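Local coordinates for protein SAM dependent methyltransferase (Aquifex aeolicus, PDB 3DH0) that binds S-adenosylmethionine and probably transfers its methyl group to an acceptor molecule, at residues A[24-29]-A[52-57]; A[33-38]-A[107-112]; A[77-82]-A[90-95]; A[149-154]-A[182-187]. All coordinates share one frame; numbering follows the deposited sequence.

Contact 1. Residues A[24-29]-A[52-57]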
loop_
_atom_site.group_PDB
_atom_site.type_symbol
_atom_site.label_atom_id
_atom_site.label_comp_id
_atom_site.label_asym_id
_atom_site.label_seq_id
_atom_site.Cartn_x
_atom_site.Cartn_y
_atom_site.Cartn_z
ATOM N N PHE A 24 -6.046 2.449 12.598
ATOM C CA PHE A 24 -6.811 1.239 12.307
ATOM C C PHE A 24 -5.967 0.022 12.625
ATOM O O PHE A 24 -4.741 0.090 12.608
ATOM C CB PHE A 24 -7.240 1.206 10.837
ATOM C CG PHE A 24 -6.104 1.107 9.870
ATOM C CD1 PHE A 24 -5.564 -0.135 9.532
ATOM C CD2 PHE A 24 -5.582 2.255 9.284
ATOM C CE1 PHE A 24 -4.523 -0.235 8.620
ATOM C CE2 PHE A 24 -4.534 2.174 8.364
ATOM C CZ PHE A 24 -4.000 0.923 8.027
ATOM N N ASP A 25 -6.626 -1.087 12.933
ATOM C CA ASP A 25 -5.926 -2.332 13.247
ATOM C C ASP A 25 -5.381 -2.917 11.941
ATOM O O ASP A 25 -6.144 -3.246 11.033
ATOM C CB ASP A 25 -6.886 -3.329 13.893
ATOM C CG ASP A 25 -6.176 -4.525 14.446
ATOM O OD1 ASP A 25 -6.141 -4.667 15.686
ATOM O OD2 ASP A 25 -5.638 -5.317 13.648
ATOM N N PRO A 26 -4.052 -3.041 11.829
ATOM C CA PRO A 26 -3.429 -3.580 10.624
ATOM C C PRO A 26 -3.934 -4.935 10.138
ATOM O O PRO A 26 -4.391 -5.034 8.998
ATOM C CB PRO A 26 -1.953 -3.604 10.988
ATOM C CG PRO A 26 -1.834 -2.409 11.848
ATOM C CD PRO A 26 -3.023 -2.552 12.759
ATOM N N GLU A 27 -3.869 -5.980 10.966
ATOM C CA GLU A 27 -4.338 -7.265 10.462
ATOM C C GLU A 27 -5.835 -7.443 10.398
ATOM O O GLU A 27 -6.332 -8.294 9.650
ATOM C CB GLU A 27 -3.702 -8.454 11.186
ATOM C CG GLU A 27 -3.481 -8.363 12.665
ATOM C CD GLU A 27 -2.709 -9.596 13.165
ATOM O OE1 GLU A 27 -3.195 -10.725 12.933
ATOM O OE2 GLU A 27 -1.620 -9.442 13.770
ATOM N N LYS A 28 -6.562 -6.635 11.157
ATOM C CA LYS A 28 -8.005 -6.732 11.110
ATOM C C LYS A 28 -8.413 -6.286 9.720
ATOM O O LYS A 28 -9.130 -6.985 9.007
ATOM C CB LYS A 28 -8.650 -5.830 12.170
ATOM C CG LYS A 28 -10.172 -5.873 12.137
ATOM C CD LYS A 28 -10.813 -5.371 13.416
ATOM C CE LYS A 28 -12.327 -5.592 13.366
ATOM N NZ LYS A 28 -13.055 -4.947 14.494
ATOM N N VAL A 29 -7.924 -5.119 9.328
ATOM C CA VAL A 29 -8.230 -4.563 8.019
ATOM C C VAL A 29 -7.786 -5.455 6.860
ATOM O O VAL A 29 -8.556 -5.682 5.929
ATOM C CB VAL A 29 -7.599 -3.166 7.866
ATOM C CG1 VAL A 29 -7.825 -2.630 6.454
ATOM C CG2 VAL A 29 -8.212 -2.223 8.877
ATOM N N LEU A 52 4.892 -3.701 7.241
ATOM C CA LEU A 52 5.550 -4.913 6.764
ATOM C C LEU A 52 5.481 -6.108 7.717
ATOM O O LEU A 52 5.289 -7.247 7.285
ATOM C CB LEU A 52 7.010 -4.611 6.380
ATOM C CG LEU A 52 7.223 -3.908 5.020
ATOM C CD1 LEU A 52 8.714 -3.723 4.733
ATOM C CD2 LEU A 52 6.574 -4.724 3.915
ATOM N N PRO A 53 5.656 -5.876 9.023
ATOM C CA PRO A 53 5.580 -7.017 9.942
ATOM C C PRO A 53 4.225 -7.719 9.839
ATOM O O PRO A 53 4.102 -8.916 10.088
ATOM C CB PRO A 53 5.780 -6.362 11.305
ATOM C CG PRO A 53 6.734 -5.259 10.987
ATOM C CD PRO A 53 6.166 -4.678 9.715
ATOM N N TYR A 54 3.214 -6.949 9.460
ATOM C CA TYR A 54 1.857 -7.445 9.335
ATOM C C TYR A 54 1.666 -8.284 8.105
ATOM O O TYR A 54 1.324 -9.448 8.193
ATOM C CB TYR A 54 0.900 -6.263 9.339
ATOM C CG TYR A 54 0.981 -5.508 10.633
ATOM C CD1 TYR A 54 0.396 -6.022 11.786
ATOM C CD2 TYR A 54 1.741 -4.338 10.739
ATOM C CE1 TYR A 54 0.565 -5.413 13.011
ATOM C CE2 TYR A 54 1.921 -3.716 11.977
ATOM C CZ TYR A 54 1.325 -4.272 13.110
ATOM O OH TYR A 54 1.518 -3.711 14.349
ATOM N N LEU A 55 1.883 -7.670 6.954
ATOM C CA LEU A 55 1.781 -8.355 5.675
ATOM C C LEU A 55 2.616 -9.639 5.717
ATOM O O LEU A 55 2.192 -10.695 5.258
ATOM C CB LEU A 55 2.312 -7.435 4.581
ATOM C CG LEU A 55 1.571 -6.109 4.416
ATOM C CD1 LEU A 55 2.385 -5.174 3.534
ATOM C CD2 LEU A 55 0.184 -6.363 3.834
ATOM N N SER A 56 3.811 -9.526 6.274
ATOM C CA SER A 56 4.708 -10.657 6.388
ATOM C C SER A 56 4.030 -11.802 7.138
ATOM O O SER A 56 3.985 -12.945 6.668
ATOM C CB SER A 56 5.975 -10.222 7.128
ATOM O OG SER A 56 6.938 -11.249 7.162
ATOM N N LYS A 57 3.502 -11.483 8.313
ATOM C CA LYS A 57 2.858 -12.481 9.133
ATOM C C LYS A 57 1.695 -13.156 8.429
ATOM O O LYS A 57 1.572 -14.383 8.465
ATOM C CB LYS A 57 2.357 -11.857 10.432
ATOM C CG LYS A 57 1.704 -12.867 11.367
ATOM C CD LYS A 57 0.855 -12.204 12.440
ATOM C CE LYS A 57 0.192 -13.248 13.340
ATOM N NZ LYS A 57 -0.818 -12.653 14.287
#
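P26 sets its CB over the face of the Y54 ring, and the next residue, E27, reaches out to K57. Start at CB of Y54, which points toward segment 24-29. A chi1 of -62° keeps CG beside the backbone N and turns the ring toward the proline, to which it offers a face. Ring atoms CG and CD1 of Y54 are each 3.5 Å from P26 CB. Further out the proline's CG takes over as the neighbour: Y54 CZ lies 3.9 Å from it. P26 CB itself sits over the middle of the ring, 3.5 Å from the centroid and 13° off the ring normal, a CH-pi contact. Beside this pair E27 and K57 form a salt bridge. The lysine chain is fully extended, which carries NZ of K57 to a point 3.3 Å from both OE1 and OE2 of E27; the two hydrogen bonds are weak, and NZ is equally far from both oxygens. At the start of helix 26-33, D25 is the N-cap, its OD2 accepting from K28 N at 3.0 Å. L21, in the loop before, touches both P26 and Y54, next in sequence to R20 of the S-adenosylmethionine site. A proline and a charged pair thus join the helix before strand 40-43 to the helix after it, as in the Rossmann-like class I methyltransferase fold.

Contact 2. Residues A[33-38]-A[107-112]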
loop_
_atom_site.group_PDB
_atom_site.type_symbol
_atom_site.label_atom_id
_atom_site.label_comp_id
_atom_site.label_asym_id
_atom_site.label_seq_id
_atom_site.Cartn_x
_atom_site.Cartn_y
_atom_site.Cartn_z
ATOM N N PHE A 33 -9.946 -7.426 4.009
ATOM C CA PHE A 33 -9.808 -7.099 2.586
ATOM C C PHE A 33 -9.395 -8.283 1.711
ATOM O O PHE A 33 -9.269 -8.138 0.495
ATOM C CB PHE A 33 -8.816 -5.956 2.381
ATOM C CG PHE A 33 -9.437 -4.594 2.454
ATOM C CD1 PHE A 33 -9.700 -3.993 3.680
ATOM C CD2 PHE A 33 -9.767 -3.915 1.289
ATOM C CE1 PHE A 33 -10.291 -2.717 3.747
ATOM C CE2 PHE A 33 -10.355 -2.647 1.331
ATOM C CZ PHE A 33 -10.619 -2.047 2.562
ATOM N N GLY A 34 -9.171 -9.440 2.330
ATOM C CA GLY A 34 -8.816 -10.623 1.570
ATOM C C GLY A 34 -7.379 -11.117 1.512
ATOM O O GLY A 34 -7.100 -12.067 0.768
ATOM N N LEU A 35 -6.454 -10.518 2.259
ATOM C CA LEU A 35 -5.079 -11.009 2.196
ATOM C C LEU A 35 -5.061 -12.384 2.849
ATOM O O LEU A 35 -5.574 -12.566 3.956
ATOM C CB LEU A 35 -4.109 -10.073 2.923
ATOM C CG LEU A 35 -2.643 -10.521 2.892
ATOM C CD1 LEU A 35 -2.106 -10.497 1.480
ATOM C CD2 LEU A 35 -1.831 -9.618 3.768
ATOM N N LYS A 36 -4.473 -13.358 2.169
ATOM C CA LYS A 36 -4.450 -14.692 2.727
ATOM C C LYS A 36 -3.085 -15.328 2.708
ATOM O O LYS A 36 -2.185 -14.879 2.013
ATOM C CB LYS A 36 -5.456 -15.584 1.993
ATOM C CG LYS A 36 -6.850 -14.987 1.958
ATOM C CD LYS A 36 -7.874 -15.923 1.347
ATOM C CE LYS A 36 -9.091 -15.146 0.879
ATOM N NZ LYS A 36 -9.561 -14.188 1.920
ATOM N N GLU A 37 -2.954 -16.384 3.497
ATOM C CA GLU A 37 -1.725 -17.132 3.603
ATOM C C GLU A 37 -1.326 -17.632 2.208
ATOM O O GLU A 37 -2.181 -18.081 1.432
ATOM C CB GLU A 37 -1.951 -18.303 4.537
ATOM C CG GLU A 37 -0.691 -18.888 5.094
ATOM C CD GLU A 37 -0.961 -20.124 5.928
ATOM O OE1 GLU A 37 -1.942 -20.106 6.710
ATOM O OE2 GLU A 37 -0.188 -21.107 5.810
ATOM N N GLY A 38 -0.031 -17.540 1.900
ATOM C CA GLY A 38 0.476 -17.977 0.609
ATOM C C GLY A 38 0.457 -16.912 -0.477
ATOM O O GLY A 38 1.165 -17.025 -1.475
ATOM N N VAL A 107 1.748 -10.877 -8.711
ATOM C CA VAL A 107 1.136 -10.502 -7.435
ATOM C C VAL A 107 -0.351 -10.797 -7.299
ATOM O O VAL A 107 -1.132 -10.584 -8.221
ATOM C CB VAL A 107 1.359 -9.014 -7.115
ATOM C CG1 VAL A 107 2.830 -8.687 -7.209
ATOM C CG2 VAL A 107 0.554 -8.158 -8.056
ATOM N N ASP A 108 -0.724 -11.269 -6.118
ATOM C CA ASP A 108 -2.101 -11.636 -5.811
ATOM C C ASP A 108 -2.839 -10.521 -5.077
ATOM O O ASP A 108 -4.036 -10.290 -5.277
ATOM C CB ASP A 108 -2.089 -12.906 -4.952
ATOM C CG ASP A 108 -1.341 -14.048 -5.612
ATOM O OD1 ASP A 108 -1.783 -14.503 -6.691
ATOM O OD2 ASP A 108 -0.311 -14.488 -5.056
ATOM N N PHE A 109 -2.095 -9.826 -4.230
ATOM C CA PHE A 109 -2.631 -8.748 -3.421
ATOM C C PHE A 109 -1.793 -7.481 -3.583
ATOM O O PHE A 109 -0.568 -7.533 -3.561
ATOM C CB PHE A 109 -2.611 -9.189 -1.956
ATOM C CG PHE A 109 -3.564 -8.446 -1.088
ATOM C CD1 PHE A 109 -4.840 -8.943 -0.865
ATOM C CD2 PHE A 109 -3.195 -7.237 -0.507
ATOM C CE1 PHE A 109 -5.753 -8.249 -0.065
ATOM C CE2 PHE A 109 -4.088 -6.529 0.293
ATOM C CZ PHE A 109 -5.379 -7.037 0.516
ATOM N N ILE A 110 -2.457 -6.349 -3.757
ATOM C CA ILE A 110 -1.771 -5.073 -3.878
ATOM C C ILE A 110 -2.280 -4.173 -2.753
ATOM O O ILE A 110 -3.458 -3.850 -2.678
ATOM C CB ILE A 110 -2.050 -4.400 -5.227
ATOM C CG1 ILE A 110 -1.663 -5.329 -6.377
ATOM C CG2 ILE A 110 -1.238 -3.109 -5.343
ATOM C CD1 ILE A 110 -2.284 -4.928 -7.710
ATOM N N PHE A 111 -1.379 -3.778 -1.870
ATOM C CA PHE A 111 -1.717 -2.942 -0.728
ATOM C C PHE A 111 -1.083 -1.572 -0.894
ATOM O O PHE A 111 0.139 -1.452 -1.002
ATOM C CB PHE A 111 -1.194 -3.617 0.538
ATOM C CG PHE A 111 -1.390 -2.828 1.783
ATOM C CD1 PHE A 111 -2.661 -2.464 2.203
ATOM C CD2 PHE A 111 -0.296 -2.501 2.579
ATOM C CE1 PHE A 111 -2.849 -1.791 3.402
ATOM C CE2 PHE A 111 -0.460 -1.831 3.777
ATOM C CZ PHE A 111 -1.744 -1.474 4.197
ATOM N N MET A 112 -1.912 -0.540 -0.925
ATOM C CA MET A 112 -1.414 0.817 -1.078
ATOM C C MET A 112 -1.848 1.666 0.120
ATOM O O MET A 112 -2.933 2.238 0.118
ATOM C CB MET A 112 -1.951 1.405 -2.381
ATOM C CG MET A 112 -0.911 2.163 -3.176
ATOM S SD MET A 112 -1.547 2.843 -4.704
ATOM C CE MET A 112 -2.017 1.401 -5.559
#
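The chain from F33 to L35 passes a face and an edge of the F109 ring; L35 N is nearest, 3.3 Å from F109 CE1. L35 covers the face: its CD1 is 3.6 Å from F109 CG, and its CB stands 4.0 Å from the ring centroid, displaced toward the rim, in a CH-pi contact. The two side chains meet at about a right angle. F33 O comes to the ring's edge, 3.6 Å from F109 CE1, while F33 CB touches CZ of F109 at 4.1 Å. With its CG anti to the backbone N (chi1 -158°), F109 holds the ring out from the strand toward this turn.

What shapes the turn is the end of helix 26-33. G34 closes it with a Schellman motif at positive phi, and the chain then swings across the F109 ring on its way to the next strand. At the corner of the strand, D108 OD2 accepts a hydrogen bond from T40 N, which ties the corner to the start of strand 40-43.

Outside this shell, L35 packs on L55, M58 and V59 of helix 52-59, while V41 and A140 touch F109 from strands 40-43 and 137-144, the neighbours of strand 107-113 in the sheet.

Contact 3. Residues A[77-82]-A[90-95]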
loop_
_atom_site.group_PDB
_atom_site.type_symbol
_atom_site.label_atom_id
_atom_site.label_comp_id
_atom_site.label_asym_id
_atom_site.label_seq_id
_atom_site.Cartn_x
_atom_site.Cartn_y
_atom_site.Cartn_z
ATOM N N TYR A 77 15.925 1.965 4.683
ATOM C CA TYR A 77 15.408 1.993 6.037
ATOM C C TYR A 77 14.522 0.772 6.256
ATOM O O TYR A 77 14.644 0.079 7.270
ATOM C CB TYR A 77 14.591 3.260 6.262
ATOM C CG TYR A 77 14.159 3.450 7.690
ATOM C CD1 TYR A 77 14.926 4.205 8.579
ATOM C CD2 TYR A 77 12.974 2.881 8.162
ATOM C CE1 TYR A 77 14.522 4.390 9.894
ATOM C CE2 TYR A 77 12.567 3.063 9.476
ATOM C CZ TYR A 77 13.343 3.818 10.331
ATOM O OH TYR A 77 12.930 4.003 11.623
ATOM N N ALA A 78 13.626 0.523 5.304
ATOM C CA ALA A 78 12.714 -0.617 5.375
ATOM C C ALA A 78 13.485 -1.930 5.348
ATOM O O ALA A 78 13.114 -2.892 6.000
ATOM C CB ALA A 78 11.730 -0.575 4.213
ATOM N N TRP A 79 14.563 -1.959 4.582
ATOM C CA TRP A 79 15.379 -3.147 4.488
ATOM C C TRP A 79 15.990 -3.469 5.847
ATOM O O TRP A 79 15.866 -4.590 6.330
ATOM C CB TRP A 79 16.477 -2.934 3.448
ATOM C CG TRP A 79 17.391 -4.088 3.314
ATOM C CD1 TRP A 79 18.740 -4.077 3.455
ATOM C CD2 TRP A 79 17.021 -5.441 3.052
ATOM N NE1 TRP A 79 19.240 -5.346 3.303
ATOM C CE2 TRP A 79 18.202 -6.202 3.052
ATOM C CE3 TRP A 79 15.800 -6.085 2.818
ATOM C CZ2 TRP A 79 18.204 -7.579 2.832
ATOM C CZ3 TRP A 79 15.797 -7.459 2.598
ATOM C CH2 TRP A 79 16.990 -8.190 2.607
ATOM N N GLU A 80 16.648 -2.489 6.465
ATOM C CA GLU A 80 17.262 -2.715 7.760
ATOM C C GLU A 80 16.180 -3.153 8.734
ATOM O O GLU A 80 16.429 -3.865 9.697
ATOM C CB GLU A 80 17.957 -1.452 8.273
ATOM C CG GLU A 80 18.473 -1.619 9.698
ATOM C CD GLU A 80 19.518 -0.594 10.109
ATOM O OE1 GLU A 80 19.254 0.629 10.009
ATOM O OE2 GLU A 80 20.613 -1.011 10.555
ATOM N N LYS A 81 14.960 -2.734 8.470
ATOM C CA LYS A 81 13.869 -3.112 9.330
ATOM C C LYS A 81 13.619 -4.608 9.260
ATOM O O LYS A 81 13.612 -5.278 10.282
ATOM C CB LYS A 81 12.597 -2.362 8.940
ATOM C CG LYS A 81 11.325 -3.073 9.363
ATOM C CD LYS A 81 10.628 -2.365 10.502
ATOM C CE LYS A 81 9.974 -1.092 10.017
ATOM N NZ LYS A 81 9.449 -0.281 11.134
ATOM N N VAL A 82 13.416 -5.141 8.059
ATOM C CA VAL A 82 13.143 -6.563 7.944
ATOM C C VAL A 82 14.232 -7.412 8.571
ATOM O O VAL A 82 13.947 -8.472 9.139
ATOM C CB VAL A 82 12.953 -7.022 6.470
ATOM C CG1 VAL A 82 12.035 -6.064 5.736
ATOM C CG2 VAL A 82 14.290 -7.160 5.792
ATOM N N VAL A 90 10.173 -11.266 3.146
ATOM C CA VAL A 90 10.031 -9.950 2.554
ATOM C C VAL A 90 11.199 -9.542 1.693
ATOM O O VAL A 90 12.356 -9.669 2.082
ATOM C CB VAL A 90 9.826 -8.863 3.612
ATOM C CG1 VAL A 90 9.505 -7.534 2.927
ATOM C CG2 VAL A 90 8.716 -9.266 4.548
ATOM N N GLU A 91 10.864 -9.034 0.517
ATOM C CA GLU A 91 11.849 -8.584 -0.443
ATOM C C GLU A 91 11.642 -7.073 -0.676
ATOM O O GLU A 91 10.636 -6.649 -1.235
ATOM C CB GLU A 91 11.666 -9.395 -1.733
ATOM C CG GLU A 91 12.886 -9.520 -2.602
ATOM C CD GLU A 91 14.018 -10.290 -1.950
ATOM O OE1 GLU A 91 13.881 -11.500 -1.701
ATOM O OE2 GLU A 91 15.064 -9.682 -1.689
ATOM N N VAL A 92 12.594 -6.267 -0.214
ATOM C CA VAL A 92 12.523 -4.809 -0.361
ATOM C C VAL A 92 13.209 -4.337 -1.640
ATOM O O VAL A 92 14.387 -4.594 -1.843
ATOM C CB VAL A 92 13.184 -4.098 0.835
ATOM C CG1 VAL A 92 13.029 -2.595 0.692
ATOM C CG2 VAL A 92 12.564 -4.588 2.134
ATOM N N LEU A 93 12.469 -3.632 -2.489
ATOM C CA LEU A 93 13.014 -3.172 -3.761
ATOM C C LEU A 93 12.908 -1.668 -4.060
ATOM O O LEU A 93 11.985 -0.980 -3.618
ATOM C CB LEU A 93 12.346 -3.949 -4.907
ATOM C CG LEU A 93 12.327 -5.486 -4.875
ATOM C CD1 LEU A 93 11.552 -6.020 -6.067
ATOM C CD2 LEU A 93 13.737 -6.026 -4.888
ATOM N N LYS A 94 13.875 -1.186 -4.840
ATOM C CA LYS A 94 13.944 0.205 -5.276
ATOM C C LYS A 94 13.063 0.381 -6.513
ATOM O O LYS A 94 13.342 -0.172 -7.575
ATOM C CB LYS A 94 15.390 0.567 -5.597
ATOM C CG LYS A 94 15.569 1.924 -6.233
ATOM C CD LYS A 94 15.162 3.031 -5.305
ATOM C CE LYS A 94 15.251 4.374 -6.004
ATOM N NZ LYS A 94 14.298 4.504 -7.158
ATOM N N SER A 95 11.995 1.155 -6.365
ATOM C CA SER A 95 11.043 1.398 -7.443
ATOM C C SER A 95 11.259 2.717 -8.183
ATOM O O SER A 95 11.952 3.620 -7.711
ATOM C CB SER A 95 9.618 1.349 -6.871
ATOM O OG SER A 95 8.668 2.005 -7.696
#
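The indole of W79 meets the strand with its edge: V92 CG2 lies in the ring plane, 3.6 Å from W79 CE3, and V90 O comes near the same edge, 4.1 Å from CZ3 of W79. A chi1 of 178° swings the indole toward V92, and the tryptophan remains solvent exposed. Beside it the contact is wholly aliphatic. V82 CG1 rests against two valines of the strand, 3.9 Å from V92 CG2 and 4.1 Å from V90 CG1. A78 adds its CB, 4.3 Å from V92 CG1.

This is the inner face of a beta-alpha-beta crossover: helix 72-85 links the parallel strands 64-69 and 90-94, and its segment 77-82 runs back nearly antiparallel to the second of them, at 166° with the axes 8.5 Å apart. V92 is the centre of the strand's side, touched by A78, W79 and V82 in turn, and V75 from earlier in the helix packs on it too.

On the sheet side E91 and L93 pair by backbone hydrogen bonds with strand 64-69. Just beyond, S95 bonds to D69 through the backbone and touches the bound S-adenosylmethionine.

Contact 4. Residues A[149-154]-A[182-187]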
loop_
_atom_site.group_PDB
_atom_site.type_symbol
_atom_site.label_atom_id
_atom_site.label_comp_id
_atom_site.label_asym_id
_atom_site.label_seq_id
_atom_site.Cartn_x
_atom_site.Cartn_y
_atom_site.Cartn_z
ATOM N N ARG A 149 -9.005 16.797 10.020
ATOM C CA ARG A 149 -8.913 15.900 11.161
ATOM C C ARG A 149 -7.831 16.350 12.132
ATOM O O ARG A 149 -6.837 16.974 11.735
ATOM C CB ARG A 149 -8.580 14.484 10.655
ATOM C CG ARG A 149 -9.392 14.023 9.438
ATOM C CD ARG A 149 -8.653 12.944 8.634
ATOM N NE ARG A 149 -8.194 13.417 7.321
ATOM C CZ ARG A 149 -7.300 14.390 7.133
ATOM N NH1 ARG A 149 -6.755 15.012 8.177
ATOM N NH2 ARG A 149 -6.944 14.738 5.900
ATOM N N ASP A 150 -8.008 16.009 13.401
ATOM C CA ASP A 150 -7.024 16.384 14.407
ATOM C C ASP A 150 -5.907 15.349 14.474
ATOM O O ASP A 150 -5.467 14.973 15.570
ATOM C CB ASP A 150 -7.688 16.513 15.781
ATOM C CG ASP A 150 -8.583 15.328 16.105
ATOM O OD1 ASP A 150 -9.684 15.248 15.505
ATOM O OD2 ASP A 150 -8.172 14.486 16.941
ATOM N N LYS A 151 -5.443 14.903 13.302
ATOM C CA LYS A 151 -4.385 13.893 13.230
ATOM C C LYS A 151 -3.811 13.639 11.826
ATOM O O LYS A 151 -2.749 13.034 11.700
ATOM C CB LYS A 151 -4.896 12.572 13.843
ATOM C CG LYS A 151 -4.262 11.286 13.306
ATOM C CD LYS A 151 -2.815 11.038 13.781
ATOM C CE LYS A 151 -2.206 9.813 13.059
ATOM N NZ LYS A 151 -0.871 9.356 13.591
ATOM N N GLY A 152 -4.470 14.102 10.771
ATOM C CA GLY A 152 -3.913 13.854 9.449
ATOM C C GLY A 152 -3.544 15.069 8.608
ATOM O O GLY A 152 -3.994 16.192 8.886
ATOM N N PRO A 153 -2.734 14.878 7.548
ATOM C CA PRO A 153 -2.287 15.946 6.637
ATOM C C PRO A 153 -3.415 16.773 6.013
ATOM O O PRO A 153 -4.571 16.329 5.944
ATOM C CB PRO A 153 -1.487 15.185 5.582
ATOM C CG PRO A 153 -2.131 13.848 5.567
ATOM C CD PRO A 153 -2.296 13.568 7.044
ATOM N N PRO A 154 -3.084 17.994 5.545
ATOM C CA PRO A 154 -4.033 18.931 4.915
ATOM C C PRO A 154 -4.862 18.296 3.800
ATOM O O PRO A 154 -4.343 17.542 2.968
ATOM C CB PRO A 154 -3.137 20.082 4.427
ATOM C CG PRO A 154 -1.762 19.451 4.322
ATOM C CD PRO A 154 -1.723 18.558 5.544
ATOM N N GLY A 182 -11.552 3.567 10.554
ATOM C CA GLY A 182 -11.202 4.243 11.787
ATOM C C GLY A 182 -11.169 5.764 11.880
ATOM O O GLY A 182 -10.099 6.346 12.047
ATOM N N LYS A 183 -12.310 6.424 11.753
ATOM C CA LYS A 183 -12.364 7.876 11.919
ATOM C C LYS A 183 -11.497 8.826 11.096
ATOM O O LYS A 183 -11.879 9.974 10.895
ATOM C CB LYS A 183 -12.134 8.212 13.397
ATOM C CG LYS A 183 -13.355 8.014 14.275
ATOM C CD LYS A 183 -13.093 7.081 15.458
ATOM C CE LYS A 183 -14.388 6.815 16.257
ATOM N NZ LYS A 183 -14.213 5.823 17.372
ATOM N N TYR A 184 -10.328 8.399 10.645
ATOM C CA TYR A 184 -9.490 9.324 9.887
ATOM C C TYR A 184 -9.284 8.918 8.446
ATOM O O TYR A 184 -8.972 9.751 7.603
ATOM C CB TYR A 184 -8.111 9.470 10.537
ATOM C CG TYR A 184 -8.097 10.050 11.936
ATOM C CD1 TYR A 184 -7.990 9.218 13.063
ATOM C CD2 TYR A 184 -8.133 11.435 12.134
ATOM C CE1 TYR A 184 -7.904 9.756 14.355
ATOM C CE2 TYR A 184 -8.054 11.983 13.411
ATOM C CZ TYR A 184 -7.934 11.142 14.522
ATOM O OH TYR A 184 -7.810 11.697 15.781
ATOM N N CYS A 185 -9.446 7.634 8.162
ATOM C CA CYS A 185 -9.230 7.152 6.811
ATOM C C CYS A 185 -10.410 6.390 6.255
ATOM O O CYS A 185 -11.411 6.158 6.936
ATOM C CB CYS A 185 -8.019 6.229 6.783
ATOM S SG CYS A 185 -6.774 6.645 7.977
ATOM N N PHE A 186 -10.265 6.016 4.991
ATOM C CA PHE A 186 -11.247 5.222 4.284
ATOM C C PHE A 186 -10.469 4.105 3.594
ATOM O O PHE A 186 -9.245 4.076 3.626
ATOM C CB PHE A 186 -12.011 6.073 3.272
ATOM C CG PHE A 186 -11.151 6.706 2.227
ATOM C CD1 PHE A 186 -10.622 5.948 1.192
ATOM C CD2 PHE A 186 -10.885 8.070 2.269
ATOM C CE1 PHE A 186 -9.840 6.541 0.209
ATOM C CE2 PHE A 186 -10.104 8.677 1.295
ATOM C CZ PHE A 186 -9.579 7.915 0.263
ATOM N N GLY A 187 -11.180 3.169 2.993
ATOM C CA GLY A 187 -10.513 2.083 2.314
ATOM C C GLY A 187 -11.332 1.734 1.100
ATOM O O GLY A 187 -12.527 1.992 1.054
#
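Y184 drives its ring into the bend of the loop 149-151, and three consecutive residues meet it differently. The close packing is at the ring. R149 CB lies in the ring plane at its edge, 3.4 Å from Y184 CD2. K151 CB meets Y184 CE2 at 3.2 Å, and K151 CG comes over a face, 3.8 Å from the centroid of the Y184 ring and 10° off the normal in a CH-pi contact, with the two side chains crossing at about a right angle. R149 CD also runs beside the backbone, 3.4 Å from Y184 O, before the arginine chain bends at chi3 and turns its guanidinium back to its own loop. There NH2 of R149 donates to P153 O at 2.9 Å, nearly in line with the carbonyl and close to the guanidinium plane.

The outer side is looser, with D150 and K151 both exposed. The phenol donates to D150 from above the carboxylate plane, Y184 OH to OD2 at 3.0 Å, and this single bond joins the exposed aspartate to the ring. The K151 chain bends at chi2, and its end leads away from Y184; its side chain is about 4 Å from that of R20, an S-adenosylmethionine-binding residue, at the nearest atoms.

W144, at the end of strand 137-144, packs on R149, K151, P153 and Y184. The backbone of Y184 bonds to K145, and the contact lies at the end of strand 137-144, where its antiparallel neighbour 185-191 begins.

How the contacts relate
Contact 1 opens at 24-29; before it closes at 52-57, contact 2 has begun at 33-38, so the two cross. They touch where L55 packs on L35 and F111, linking helix 52-59 to the loop after helix 26-33 and to strand 107-113. The long loop of contact 2, which ends at 107-112, contains contact 3, a short loop between 77-82 and 90-95 at the edge of the sheet. S56 and L52 of contact 1 reach its valines V90 and V82. Contact 4 follows in series, between 149-154 and 182-187, toward the other edge of the same sheet; it meets contact 2 at G187 and F33.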